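Local coordinates for cupin 2, conserved barrel domain protein (Shewanella frigidimarina NCIMB 400, PDB 3D82), which is a small cupin-fold protein of unknown function that binds a nickel ion within its barrel, at residues I25-N29 and D30-K34; G40-V43 and W44-H47. One frame throughout, in Å; residues are numbered along the deposited sequence. Where two conformers were deposited one is given.

Contact 1 (I25-N29 and D30-K34); sequences IAEMN and DYQFK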
loop_
_atom_site.group_PDB
_atom_site.type_symbol
_atom_site.label_atom_id
_atom_site.label_comp_id
_atom_site.label_asym_id
_atom_site.label_seq_id
_atom_site.Cartn_x
_atom_site.Cartn_y
_atom_site.Cartn_z
ATOM N N ILE D 25 6.156 -9.717 -0.199
ATOM C CA ILE D 25 6.820 -9.068 -1.356
ATOM C C ILE D 25 7.795 -7.948 -0.978
ATOM O O ILE D 25 8.634 -7.565 -1.792
ATOM C CB ILE D 25 5.827 -8.563 -2.428
ATOM C CG1 ILE D 25 4.831 -7.542 -1.880
ATOM C CG2 ILE D 25 5.110 -9.752 -3.087
ATOM C CD1 ILE D 25 4.085 -6.848 -2.957
ATOM N N ALA D 26 7.673 -7.401 0.225
ATOM C CA ALA D 26 8.567 -6.332 0.659
ATOM C C ALA D 26 8.569 -6.209 2.161
ATOM O O ALA D 26 7.671 -6.720 2.837
ATOM C CB ALA D 26 8.148 -5.012 0.024
ATOM N N GLU D 27 9.606 -5.549 2.661
ATOM C CA GLU D 27 9.763 -5.259 4.066
ATOM C C GLU D 27 10.097 -3.788 4.265
ATOM O O GLU D 27 10.918 -3.246 3.529
ATOM C CB GLU D 27 10.847 -6.128 4.666
ATOM C CG GLU D 27 10.429 -7.588 4.698
ATOM C CD GLU D 27 11.315 -8.421 5.579
ATOM O OE1 GLU D 27 12.518 -8.518 5.257
ATOM O OE2 GLU D 27 10.805 -8.970 6.591
HETATM N N MSE D 28 9.426 -3.170 5.234
HETATM C CA MSE D 28 9.628 -1.772 5.634
HETATM C C MSE D 28 9.828 -1.801 7.144
HETATM O O MSE D 28 8.875 -2.020 7.879
HETATM C CB MSE D 28 8.394 -0.933 5.286
HETATM C CG MSE D 28 8.431 0.512 5.801
HETATM SE SE MSE D 28 6.681 1.333 5.580
HETATM C CE MSE D 28 5.534 0.222 6.665
ATOM N N ASN D 29 11.050 -1.545 7.596
ATOM C CA ASN D 29 11.425 -1.658 9.008
ATOM C C ASN D 29 10.982 -3.073 9.449
ATOM O O ASN D 29 11.265 -4.034 8.734
ATOM C CB ASN D 29 10.832 -0.486 9.848
ATOM C CG ASN D 29 11.248 0.881 9.339
ATOM O OD1 ASN D 29 12.386 1.094 8.903
ATOM N ND2 ASN D 29 10.316 1.825 9.403
ATOM N N ASP D 30 10.205 -3.186 10.524
ATOM C CA ASP D 30 9.686 -4.467 11.034
ATOM C C ASP D 30 8.278 -4.828 10.508
ATOM O O ASP D 30 7.559 -5.601 11.139
ATOM C CB ASP D 30 9.746 -4.484 12.582
ATOM C CG ASP D 30 8.928 -3.358 13.247
ATOM O OD1 ASP D 30 8.659 -2.320 12.593
ATOM O OD2 ASP D 30 8.606 -3.499 14.449
ATOM N N TYR D 31 7.884 -4.266 9.363
ATOM C CA TYR D 31 6.597 -4.543 8.715
ATOM C C TYR D 31 6.810 -5.322 7.418
ATOM O O TYR D 31 7.891 -5.289 6.821
ATOM C CB TYR D 31 5.826 -3.241 8.442
ATOM C CG TYR D 31 5.173 -2.666 9.661
ATOM C CD1 TYR D 31 5.938 -2.119 10.706
ATOM C CD2 TYR D 31 3.768 -2.656 9.787
ATOM C CE1 TYR D 31 5.312 -1.599 11.861
ATOM C CE2 TYR D 31 3.143 -2.117 10.925
ATOM C CZ TYR D 31 3.916 -1.589 11.946
ATOM O OH TYR D 31 3.296 -1.098 13.053
ATOM N N GLN D 32 5.774 -6.045 7.011
ATOM C CA GLN D 32 5.773 -6.827 5.764
ATOM C C GLN D 32 4.568 -6.459 4.898
ATOM O O GLN D 32 3.489 -6.172 5.428
ATOM C CB GLN D 32 5.744 -8.304 6.080
ATOM C CG GLN D 32 7.049 -8.814 6.732
ATOM C CD GLN D 32 6.995 -10.267 7.088
ATOM O OE1 GLN D 32 5.953 -10.777 7.504
ATOM N NE2 GLN D 32 8.127 -10.956 6.939
ATOM N N PHE D 33 4.792 -6.429 3.584
ATOM C CA PHE D 33 3.750 -6.213 2.570
ATOM C C PHE D 33 3.567 -7.615 2.022
ATOM O O PHE D 33 4.543 -8.231 1.608
ATOM C CB PHE D 33 4.213 -5.263 1.466
ATOM C CG PHE D 33 4.341 -3.836 1.927
ATOM C CD1 PHE D 33 5.366 -3.458 2.792
ATOM C CD2 PHE D 33 3.438 -2.870 1.488
ATOM C CE1 PHE D 33 5.472 -2.148 3.251
ATOM C CE2 PHE D 33 3.552 -1.530 1.925
ATOM C CZ PHE D 33 4.566 -1.187 2.826
ATOM N N LYS D 34 2.335 -8.108 2.037
ATOM C CA LYS D 34 2.040 -9.486 1.640
ATOM C C LYS D 34 0.912 -9.513 0.637
ATOM O O LYS D 34 -0.113 -8.880 0.859
ATOM C CB LYS D 34 1.637 -10.295 2.885
ATOM C CG LYS D 34 2.804 -10.553 3.840
ATOM C CD LYS D 34 2.458 -10.450 5.313
ATOM C CE LYS D 34 1.765 -11.615 5.918
ATOM N NZ LYS D 34 1.483 -11.306 7.391
HETATM O O HOH W 1 10.064 -6.652 8.296
#

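Contact 2 (G40-V43 and W44-H47); sequences GEFV and WHEH. With NI (nickel (II) ion), chain L.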
loop_
_atom_site.group_PDB
_atom_site.type_symbol
_atom_site.label_atom_id
_atom_site.label_comp_id
_atom_site.label_asym_id
_atom_site.label_seq_id
_atom_site.Cartn_x
_atom_site.Cartn_y
_atom_site.Cartn_z
ATOM N N GLY D 40 -14.030 -17.435 -1.347
ATOM C CA GLY D 40 -14.825 -18.070 -0.300
ATOM C C GLY D 40 -14.620 -17.304 0.991
ATOM O O GLY D 40 -14.193 -16.140 0.978
ATOM N N GLU D 41 -14.885 -17.970 2.108
ATOM C CA GLU D 41 -14.816 -17.359 3.438
ATOM C C GLU D 41 -13.614 -17.791 4.254
ATOM O O GLU D 41 -13.179 -18.930 4.161
ATOM C CB GLU D 41 -16.062 -17.746 4.229
ATOM C CG GLU D 41 -17.364 -17.311 3.553
ATOM C CD GLU D 41 -18.594 -17.507 4.412
ATOM O OE1 GLU D 41 -18.481 -17.595 5.667
ATOM O OE2 GLU D 41 -19.692 -17.552 3.809
ATOM N N PHE D 42 -13.122 -16.882 5.097
ATOM C CA PHE D 42 -12.040 -17.164 6.032
ATOM C C PHE D 42 -12.735 -17.598 7.355
ATOM O O PHE D 42 -13.807 -18.208 7.317
ATOM C CB PHE D 42 -11.122 -15.920 6.160
ATOM C CG PHE D 42 -9.731 -16.207 6.764
ATOM C CD1 PHE D 42 -8.890 -17.181 6.220
ATOM C CD2 PHE D 42 -9.266 -15.464 7.853
ATOM C CE1 PHE D 42 -7.613 -17.445 6.776
ATOM C CE2 PHE D 42 -7.997 -15.720 8.422
ATOM C CZ PHE D 42 -7.169 -16.708 7.874
ATOM N N VAL D 43 -12.131 -17.297 8.507
ATOM C CA VAL D 43 -12.650 -17.611 9.832
ATOM C C VAL D 43 -12.648 -16.319 10.642
ATOM O O VAL D 43 -11.936 -15.377 10.312
ATOM C CB VAL D 43 -11.767 -18.694 10.553
ATOM C CG1 VAL D 43 -11.955 -20.096 9.904
ATOM C CG2 VAL D 43 -10.255 -18.274 10.600
ATOM N N TRP D 44 -13.464 -16.290 11.691
ATOM C CA TRP D 44 -13.511 -15.177 12.619
ATOM C C TRP D 44 -12.256 -15.210 13.479
ATOM O O TRP D 44 -11.975 -16.201 14.137
ATOM C CB TRP D 44 -14.729 -15.266 13.532
ATOM C CG TRP D 44 -16.006 -15.056 12.834
ATOM C CD1 TRP D 44 -16.882 -16.013 12.417
ATOM C CD2 TRP D 44 -16.577 -13.799 12.473
ATOM N NE1 TRP D 44 -17.959 -15.427 11.814
ATOM C CE2 TRP D 44 -17.810 -14.070 11.848
ATOM C CE3 TRP D 44 -16.172 -12.466 12.633
ATOM C CZ2 TRP D 44 -18.640 -13.057 11.360
ATOM C CZ3 TRP D 44 -16.990 -11.461 12.150
ATOM C CH2 TRP D 44 -18.217 -11.764 11.521
ATOM N N HIS D 45 -11.526 -14.108 13.485
ATOM C CA HIS D 45 -10.295 -14.006 14.247
ATOM C C HIS D 45 -9.976 -12.545 14.482
ATOM O O HIS D 45 -10.638 -11.664 13.899
ATOM C CB HIS D 45 -9.164 -14.647 13.455
ATOM C CG HIS D 45 -8.816 -13.891 12.219
ATOM N ND1 HIS D 45 -9.670 -13.797 11.140
ATOM C CD2 HIS D 45 -7.746 -13.121 11.924
ATOM C CE1 HIS D 45 -9.125 -13.017 10.223
ATOM N NE2 HIS D 45 -7.954 -12.607 10.668
ATOM N N GLU D 46 -8.966 -12.306 15.319
ATOM C CA GLU D 46 -8.492 -10.948 15.647
ATOM C C GLU D 46 -6.964 -10.924 15.791
ATOM O O GLU D 46 -6.339 -11.974 15.926
ATOM C CB GLU D 46 -9.156 -10.396 16.931
ATOM C CG GLU D 46 -8.555 -10.847 18.299
ATOM C CD GLU D 46 -9.174 -10.133 19.500
ATOM O OE1 GLU D 46 -8.413 -9.638 20.365
ATOM O OE2 GLU D 46 -10.415 -10.037 19.581
ATOM N N HIS D 47 -6.400 -9.712 15.763
ATOM C CA HIS D 47 -4.970 -9.467 15.980
ATOM C C HIS D 47 -4.976 -8.532 17.164
ATOM O O HIS D 47 -5.266 -7.331 17.019
ATOM C CB HIS D 47 -4.297 -8.875 14.734
ATOM C CG HIS D 47 -4.531 -9.690 13.502
ATOM N ND1 HIS D 47 -3.877 -10.878 13.258
ATOM C CD2 HIS D 47 -5.406 -9.523 12.481
ATOM C CE1 HIS D 47 -4.319 -11.393 12.125
ATOM N NE2 HIS D 47 -5.259 -10.601 11.644
HETATM NI NI NI L . -6.906 -10.653 9.941
#

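Contact 1 (I25-N29 and D30-K34)
F33 and M28 mesh across the hairpin on the face they share with A26 and Y31. The rim of the F33 ring, led by CE1, meets the flank of M28, 3.8 Å from its CB. M28 keeps CG anti to its backbone N (chi1 173°) and then bends at chi3, which carries CE back over the paired strand to 3.9 Å from CB of Y31. Its selenium thus lies beside the F33 ring, 5.5 Å from the centroid and 86° off the normal: an edge-on Met-aromatic contact in selenomethionine form. At the other end the small A26 sits against the base of F33, CB to CB at 4.2 Å, while the I25 side chain runs at about a right angle to that of F33, its CG1 4.1 Å from CB of F33.

The backbone is a two-residue beta hairpin closed by a type II' turn from M28 to Y31, with M28 and Y31 joined by a reciprocal pair of bonds. Farther along, F33 N bonds to A26 O and I25 N to F33 O at 2.8 Å; I25 and A26 stand opposite the single F33, a classic beta bulge. On the other face E27 and Q32 extend together in one direction, their carboxylate and amide planes 41° apart. Only a weak bond of 3.4 Å joins Q32 NE2 to E27 OE2, which also makes a long, weak ion pair with R102. Replacing E27 with an alanine would probably leave the Q32 amide freer to turn and open a gap beside its CG. Water 1 lies within hydrogen-bonding distance of N29 O and Y31 O. From the turn itself, the N29 side-chain amide bonds to T50 and Y31 of the second subunit, and Y31 meets its own counterpart there.

Contact 2 (G40-V43 and W44-H47)
ND1 of H45 donates to the carbonyl O of V43 at 2.9 Å, with an N-H...O angle of 158°. The oxygen lies close to the imidazole plane, whereas the donor is tilted from the carbonyl plane. On the far side of the same ring, NE2 of H45 coordinates the nickel ion at 2.3 Å. With ND1 tied to the backbone two residues earlier and NE2 on the metal, the ring's rotation is fixed from two of its edges. The first torsion makes this possible: CG stands between the backbone N and the carbonyl carbon (chi1 68°), turning the ring back toward the preceding residues.

A third neighbour comes over the ring. F42 presents its CD2-CE2 edge to one face of H45, CE2 of F42 lying 3.4 Å from CE1 of H45, in an offset edge-to-face pair with planes at 84° and centroids 5.0 Å apart.

The spacing of H45 and H47 is the His-X-His element of the first cupin motif, and E52 and H86 complete the protein ligands of the nickel site. H47 supplies its own NE2, 2.4 Å from the nickel. As the V43 carbonyl is a second-shell acceptor, it probably polarises the H45 imidazole and strengthens its hold on the metal. F42 is itself backed by the ring of W20, with P88 of strand 86-90 also touching it. Next to V43 in the chain comes W44, whose ring makes a cation-pi contact with R66.

Contact 1 precedes contact 2 along the chain, and strand 31-39 connects them: it begins as the second arm of the 25-34 hairpin and ends just before the loop that holds residues 40-47. Their centres lie 22 Å apart, and with about 7 Å between nearest atoms they do not touch. The hairpin forms one margin of the five-stranded antiparallel sheet and meets the second subunit, whereas the loop runs beside strand 86-90 of the three-stranded sheet. Strand 31-39 therefore leads from the hairpin at the dimer interface to the loop that carries two of the nickel ligands of the cupin barrel.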